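Local coordinates for adenine phosphoribosyltransferase, putative (Trypanosoma brucei brucei, PDB 5VN4), which probably catalyses the interconversion of AMP and diphosphate with adenine and 5-phospho-alpha-D-ribose 1-diphosphate, a step of purine salvage, at residues L85-R90 and V107-A112; A116-K121 and V139-F144. All coordinates share one frame; numbering follows the deposited sequence. Where two conformers were deposited one is given.

Interaction 1: L85-R90 and V107-A112; sequences LGFDSR and VLIRKA. With MG (magnesium ion), chain F; PPV (pyrophosphate), chain E; HSX (5-O-phosphono-alpha-D-ribofuranose), chain D; ADE (adenine), chain C.
Strand residues F87 and I109 lie side by side in the parallel pairing of a beta-alpha-beta crossover, an instance of how type I phosphoribosyltransferases place binding loops at strand ends. G86 N donates to V107 O, I109 N to G86 O and D88 N to I109 O (2.8 Å), the last bond carrying the pairing just past the strand. Following I109 outward, CB passes G86 O at 3.6 Å. There the chain divides: CG2, anti to the backbone N, meets the ring obliquely at F87 CD1 (3.6 Å), whereas I109 CG1, still near G86 O, carries I109 CD1 over the ring face in a CH-pi contact; I109 CD1 also lies 3.9 Å from L85 CB. Beyond the strands, R110 grips D88 side-on in a salt bridge. Both R110 NE (2.8 Å) and R110 NH2 (3.0 Å) donate to D88 OD2 from one face of the carboxylate, whose plane stands 61° from the guanidinium. The pair borders a cis peptide between D88 and S89, where the chain turns to the pyrophosphate and S89 N bonds O22. K111 NZ is modelled on the magnesium ion with K114 NZ of the second subunit, unusual ligands for this metal, so the assignment may call for caution. R90 spans two bound ligands: its NE donates to pyrophosphate O12 at 2.7 Å, and its NH1 to adenine N3 at 2.9 Å.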
loop_
_atom_site.group_PDB
_atom_site.type_symbol
_atom_site.label_atom_id
_atom_site.label_comp_id
_atom_site.label_asym_id
_atom_site.label_seq_id
_atom_site.Cartn_x
_atom_site.Cartn_y
_atom_site.Cartn_z
ATOM N N LEU A 85 6.681 -2.104 -10.195
ATOM C CA LEU A 85 6.946 -2.966 -9.048
ATOM C C LEU A 85 7.114 -2.057 -7.842
ATOM O O LEU A 85 7.968 -1.167 -7.866
ATOM C CB LEU A 85 8.246 -3.744 -9.266
ATOM C CG LEU A 85 8.191 -5.037 -10.089
ATOM C CD1 LEU A 85 7.564 -4.816 -11.457
ATOM C CD2 LEU A 85 9.602 -5.592 -10.228
ATOM N N GLY A 86 6.308 -2.264 -6.802
ATOM C CA GLY A 86 6.340 -1.413 -5.626
ATOM C C GLY A 86 6.570 -2.191 -4.344
ATOM O O GLY A 86 6.117 -3.329 -4.200
ATOM N N PHE A 87 7.260 -1.550 -3.396
ATOM C CA PHE A 87 7.670 -2.208 -2.159
ATOM C C PHE A 87 6.615 -2.121 -1.059
ATOM O O PHE A 87 6.078 -1.048 -0.772
ATOM C CB PHE A 87 8.954 -1.589 -1.619
ATOM C CG PHE A 87 10.156 -1.832 -2.466
ATOM C CD1 PHE A 87 10.932 -2.973 -2.288
ATOM C CD2 PHE A 87 10.526 -0.917 -3.434
ATOM C CE1 PHE A 87 12.062 -3.181 -3.056
ATOM C CE2 PHE A 87 11.653 -1.131 -4.216
ATOM C CZ PHE A 87 12.422 -2.257 -4.017
ATOM N N ASP A 88 6.349 -3.266 -0.445
ATOM C CA ASP A 88 5.640 -3.347 0.826
ATOM C C ASP A 88 6.408 -2.516 1.852
ATOM O O ASP A 88 7.629 -2.658 1.962
ATOM C CB ASP A 88 5.725 -4.827 1.206
ATOM C CG ASP A 88 4.662 -5.277 2.167
ATOM O OD1 ASP A 88 3.869 -4.445 2.669
ATOM O OD2 ASP A 88 4.642 -6.513 2.407
ATOM N N SER A 89 5.730 -1.630 2.609
ATOM C CA SER A 89 4.300 -1.333 2.549
ATOM C C SER A 89 4.012 0.045 1.954
ATOM O O SER A 89 2.925 0.303 1.450
ATOM C CB SER A 89 3.726 -1.357 3.973
ATOM O OG SER A 89 4.084 -2.553 4.653
ATOM N N ARG A 90 4.970 0.964 2.059
ATOM C CA ARG A 90 4.689 2.339 1.669
ATOM C C ARG A 90 4.720 2.545 0.159
ATOM O O ARG A 90 3.990 3.399 -0.353
ATOM C CB ARG A 90 5.596 3.301 2.433
ATOM C CG ARG A 90 5.235 3.343 3.926
ATOM C CD ARG A 90 6.033 4.387 4.671
ATOM N NE ARG A 90 7.124 3.808 5.436
ATOM C CZ ARG A 90 8.265 4.438 5.693
ATOM N NH1 ARG A 90 8.496 5.653 5.194
ATOM N NH2 ARG A 90 9.178 3.851 6.449
ATOM N N VAL A 107 2.973 -4.810 -9.553
ATOM C CA VAL A 107 3.537 -6.049 -9.027
ATOM C C VAL A 107 4.057 -5.787 -7.617
ATOM O O VAL A 107 4.758 -4.794 -7.380
ATOM C CB VAL A 107 4.667 -6.552 -9.943
ATOM C CG1 VAL A 107 5.375 -7.755 -9.340
ATOM C CG2 VAL A 107 4.123 -6.875 -11.328
ATOM N N LEU A 108 3.728 -6.678 -6.685
ATOM C CA LEU A 108 4.085 -6.501 -5.282
ATOM C C LEU A 108 5.474 -7.053 -4.993
ATOM O O LEU A 108 5.769 -8.209 -5.307
ATOM C CB LEU A 108 3.076 -7.215 -4.379
ATOM C CG LEU A 108 1.596 -6.993 -4.660
ATOM C CD1 LEU A 108 0.771 -7.659 -3.577
ATOM C CD2 LEU A 108 1.292 -5.515 -4.758
ATOM N N ILE A 109 6.315 -6.242 -4.365
ATOM C CA ILE A 109 7.547 -6.727 -3.755
ATOM C C ILE A 109 7.296 -6.767 -2.256
ATOM O O ILE A 109 6.981 -5.734 -1.647
ATOM C CB ILE A 109 8.746 -5.831 -4.095
ATOM C CG1 ILE A 109 8.969 -5.797 -5.605
ATOM C CG2 ILE A 109 9.998 -6.315 -3.352
ATOM C CD1 ILE A 109 10.124 -4.942 -6.028
ATOM N N ARG A 110 7.390 -7.955 -1.657
ATOM C CA ARG A 110 6.898 -8.133 -0.301
ATOM C C ARG A 110 7.949 -8.724 0.618
ATOM O O ARG A 110 8.841 -9.466 0.191
ATOM C CB ARG A 110 5.630 -8.990 -0.257
ATOM C CG ARG A 110 4.465 -8.374 -1.023
ATOM C CD ARG A 110 3.125 -8.762 -0.420
ATOM N NE ARG A 110 2.969 -8.127 0.881
ATOM C CZ ARG A 110 1.913 -8.248 1.674
ATOM N NH1 ARG A 110 0.870 -8.986 1.323
ATOM N NH2 ARG A 110 1.911 -7.620 2.837
ATOM N N LYS A 111 7.813 -8.399 1.900
ATOM C CA LYS A 111 8.643 -9.005 2.920
ATOM C C LYS A 111 8.324 -10.500 3.002
ATOM O O LYS A 111 7.427 -11.008 2.316
ATOM C CB LYS A 111 8.511 -8.211 4.225
ATOM C CG LYS A 111 8.949 -6.735 4.052
ATOM C CD LYS A 111 8.489 -5.800 5.183
ATOM C CE LYS A 111 7.566 -4.687 4.658
ATOM N NZ LYS A 111 7.072 -3.729 5.712
ATOM N N ALA A 112 9.066 -11.236 3.822
ATOM C CA ALA A 112 8.908 -12.687 3.801
ATOM C C ALA A 112 7.534 -13.113 4.328
ATOM O O ALA A 112 6.876 -12.393 5.084
ATOM C CB ALA A 112 10.023 -13.372 4.596
HETATM MG MG MG F . 7.639 -2.265 6.879
HETATM O O11 PPV E . 10.689 -0.117 7.190
HETATM P P1 PPV E . 9.369 -0.863 7.157
HETATM O O21 PPV E . 8.849 -1.245 8.522
HETATM O O31 PPV E . 9.364 -1.977 6.133
HETATM O OPP PPV E . 8.353 0.249 6.572
HETATM P P2 PPV E . 6.871 0.141 5.933
HETATM O O12 PPV E . 6.348 1.442 6.485
HETATM O O22 PPV E . 7.121 0.092 4.436
HETATM O O32 PPV E . 6.153 -1.069 6.479
HETATM C C1 HSX D . 11.494 2.383 4.564
HETATM O O4 HSX D . 12.865 2.130 4.213
HETATM C C2 HSX D . 10.946 3.113 3.352
HETATM O O2 HSX D . 9.520 3.002 3.256
HETATM C C3 HSX D . 11.683 2.453 2.206
HETATM O O3 HSX D . 11.104 1.173 1.887
HETATM C C4 HSX D . 13.062 2.210 2.802
HETATM C C5 HSX D . 14.061 3.317 2.461
HETATM O O5 HSX D . 15.281 3.133 3.185
HETATM P "P'" HSX D . 16.611 2.549 2.465
HETATM O O1X HSX D . 16.426 1.060 2.237
HETATM O O2X HSX D . 16.794 3.323 1.189
HETATM O O3X HSX D . 17.688 2.856 3.487
HETATM O O1 HSX D . 10.808 1.137 4.752
HETATM N N9 ADE C . 12.771 5.095 5.455
HETATM C C8 ADE C . 14.128 5.108 5.546
HETATM N N7 ADE C . 14.615 6.219 6.053
HETATM C C5 ADE C . 13.496 6.988 6.307
HETATM C C6 ADE C . 13.334 8.287 6.848
HETATM N N6 ADE C . 14.357 9.069 7.244
HETATM N N1 ADE C . 12.076 8.755 6.969
HETATM C C2 ADE C . 11.059 7.976 6.570
HETATM N N3 ADE C . 11.086 6.747 6.057
HETATM C C4 ADE C . 12.350 6.309 5.944
#

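Interaction 2: A116-K121 and V139-F144; sequences AGVIIK and VRFGSF
V118 O receives the hydrogen bond of F141 N (2.8 Å), the shortest of three backbone bonds that join two antiparallel segments into a two-stranded ribbon. I120 and V139 form the hydrogen-bonded pair beside it, with I120 N giving to V139 O at 2.9 Å and V139 N returning a longer bond to I120 O at 3.1 Å. A water donates to both V118 O and F141 O, so V118 O is held by two donors. Segment 139-144 then leaves the ribbon through a type II turn from R140 to S143, with G142 at the position of positive phi; S143 OG fixes the turn by donating to R140 O (2.7 Å). R140 sets out away from 116-121, though its CG stays near A116 O, and its NH2 forms a salt bridge with E58 of the second subunit. Outside the bonds lies apolar contact. V118 and F141 run side by side, V118 CG1 lying 3.9 Å from F141 CB. I120 CD1 lies 3.9 Å from F141 CD1, at the ring edge, while I120 CB rests against V139 CG1. The ribbon brackets the chain carrying T126, K127, E128 and Y129 of the ligand pockets, corresponding to the loop that is commonly flexible in type I phosphoribosyltransferases. With backbone bonds and hydrocarbon supplying the cross-strand contacts, the chemistry implies a base whose pairing does not depend on side-chain charge.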
loop_
_atom_site.group_PDB
_atom_site.type_symbol
_atom_site.label_atom_id
_atom_site.label_comp_id
_atom_site.label_asym_id
_atom_site.label_seq_id
_atom_site.Cartn_x
_atom_site.Cartn_y
_atom_site.Cartn_z
ATOM N N ALA A 116 1.846 -15.664 -2.181
ATOM C CA ALA A 116 1.551 -17.065 -2.442
ATOM C C ALA A 116 2.133 -17.516 -3.782
ATOM O O ALA A 116 2.474 -16.706 -4.647
ATOM C CB ALA A 116 0.041 -17.280 -2.444
ATOM N N GLY A 117 2.221 -18.837 -3.955
ATOM C CA GLY A 117 2.777 -19.413 -5.170
ATOM C C GLY A 117 4.290 -19.545 -5.121
ATOM O O GLY A 117 4.920 -19.524 -4.058
ATOM N N VAL A 118 4.883 -19.688 -6.303
ATOM C CA VAL A 118 6.337 -19.729 -6.422
ATOM C C VAL A 118 6.857 -18.301 -6.403
ATOM O O VAL A 118 6.367 -17.442 -7.144
ATOM C CB VAL A 118 6.757 -20.464 -7.705
ATOM C CG1 VAL A 118 8.273 -20.420 -7.876
ATOM C CG2 VAL A 118 6.266 -21.913 -7.673
ATOM N N ILE A 119 7.834 -18.033 -5.539
ATOM C CA ILE A 119 8.328 -16.677 -5.348
ATOM C C ILE A 119 9.849 -16.677 -5.358
ATOM O O ILE A 119 10.490 -17.672 -5.009
ATOM C CB ILE A 119 7.769 -16.005 -4.070
ATOM C CG1 ILE A 119 8.306 -16.689 -2.809
ATOM C CG2 ILE A 119 6.251 -16.028 -4.076
ATOM C CD1 ILE A 119 7.782 -16.070 -1.509
ATOM N N ILE A 120 10.421 -15.546 -5.776
ATOM C CA ILE A 120 11.865 -15.334 -5.807
ATOM C C ILE A 120 12.229 -14.470 -4.611
ATOM O O ILE A 120 11.574 -13.455 -4.358
ATOM C CB ILE A 120 12.285 -14.624 -7.104
ATOM C CG1 ILE A 120 11.717 -15.325 -8.339
ATOM C CG2 ILE A 120 13.805 -14.494 -7.173
ATOM C CD1 ILE A 120 11.870 -14.494 -9.585
ATOM N N LYS A 121 13.281 -14.846 -3.887
ATOM C CA LYS A 121 13.733 -14.086 -2.728
ATOM C C LYS A 121 15.047 -13.374 -3.028
ATOM O O LYS A 121 15.943 -13.937 -3.670
ATOM C CB LYS A 121 13.897 -14.985 -1.498
ATOM C CG LYS A 121 15.020 -15.995 -1.580
ATOM C CD LYS A 121 15.230 -16.688 -0.239
ATOM C CE LYS A 121 16.242 -17.822 -0.345
ATOM N NZ LYS A 121 16.502 -18.479 0.970
ATOM N N VAL A 139 9.200 -11.576 -4.734
ATOM C CA VAL A 139 8.283 -11.235 -5.820
ATOM C C VAL A 139 7.762 -12.533 -6.418
ATOM O O VAL A 139 8.452 -13.558 -6.417
ATOM C CB VAL A 139 8.969 -10.327 -6.873
ATOM C CG1 VAL A 139 9.976 -11.111 -7.717
ATOM C CG2 VAL A 139 7.940 -9.610 -7.728
ATOM N N ARG A 140 6.527 -12.503 -6.916
ATOM C CA ARG A 140 5.919 -13.691 -7.501
ATOM C C ARG A 140 6.652 -14.063 -8.784
ATOM O O ARG A 140 6.863 -13.210 -9.649
ATOM C CB ARG A 140 4.453 -13.389 -7.823
ATOM C CG ARG A 140 3.552 -14.599 -7.964
ATOM C CD ARG A 140 2.099 -14.175 -8.195
ATOM N NE ARG A 140 1.939 -13.443 -9.450
ATOM C CZ ARG A 140 1.875 -14.021 -10.647
ATOM N NH1 ARG A 140 1.953 -15.342 -10.756
ATOM N NH2 ARG A 140 1.736 -13.282 -11.738
ATOM N N PHE A 141 7.033 -15.330 -8.913
ATOM C CA PHE A 141 7.594 -15.800 -10.169
ATOM C C PHE A 141 6.515 -15.771 -11.243
ATOM O O PHE A 141 5.377 -16.193 -11.010
ATOM C CB PHE A 141 8.133 -17.219 -10.020
ATOM C CG PHE A 141 8.822 -17.720 -11.252
ATOM C CD1 PHE A 141 10.135 -17.367 -11.513
ATOM C CD2 PHE A 141 8.153 -18.522 -12.166
ATOM C CE1 PHE A 141 10.774 -17.815 -12.651
ATOM C CE2 PHE A 141 8.792 -18.973 -13.308
ATOM C CZ PHE A 141 10.104 -18.615 -13.549
ATOM N N GLY A 142 6.863 -15.243 -12.409
ATOM C CA GLY A 142 5.932 -15.141 -13.510
ATOM C C GLY A 142 5.174 -13.836 -13.592
ATOM O O GLY A 142 4.372 -13.662 -14.521
ATOM N N SER A 143 5.390 -12.915 -12.652
ATOM C CA SER A 143 4.725 -11.618 -12.710
ATOM C C SER A 143 5.346 -10.687 -13.742
ATOM O O SER A 143 4.678 -9.751 -14.193
ATOM C CB SER A 143 4.702 -10.967 -11.326
ATOM O OG SER A 143 6.004 -10.905 -10.765
ATOM N N PHE A 144 6.606 -10.913 -14.103
ATOM C CA PHE A 144 7.274 -10.182 -15.171
ATOM C C PHE A 144 8.415 -11.071 -15.651
ATOM O O PHE A 144 8.727 -12.088 -15.026
ATOM C CB PHE A 144 7.749 -8.803 -14.690
ATOM C CG PHE A 144 8.824 -8.867 -13.647
ATOM C CD1 PHE A 144 8.514 -9.160 -12.332
ATOM C CD2 PHE A 144 10.151 -8.676 -13.994
ATOM C CE1 PHE A 144 9.504 -9.240 -11.376
ATOM C CE2 PHE A 144 11.142 -8.745 -13.037
ATOM C CZ PHE A 144 10.821 -9.040 -11.733
HETATM O O HOH W 1 4.393 -17.697 -8.974
#

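In the fold
The two interactions belong to neighbouring sheets, one beside the binding site and one at the base of a loop. Their centres are 12 Å apart, and they touch directly: V107 CG1 meets V139 CG2 at 3.6 Å, and L85 CD2 meets F144 CE1 at 3.8 Å. Interaction 1 delivers its residues straight to the ligands, whereas interaction 2 lies farther out, the side chain of A116 being about 10 Å from a bound pyrophosphate. Both meet the second subunit: R110 NH1 of that chain bonds the pyrophosphate held by S89 and R90, while 119-121 pairs in parallel with one of its strands.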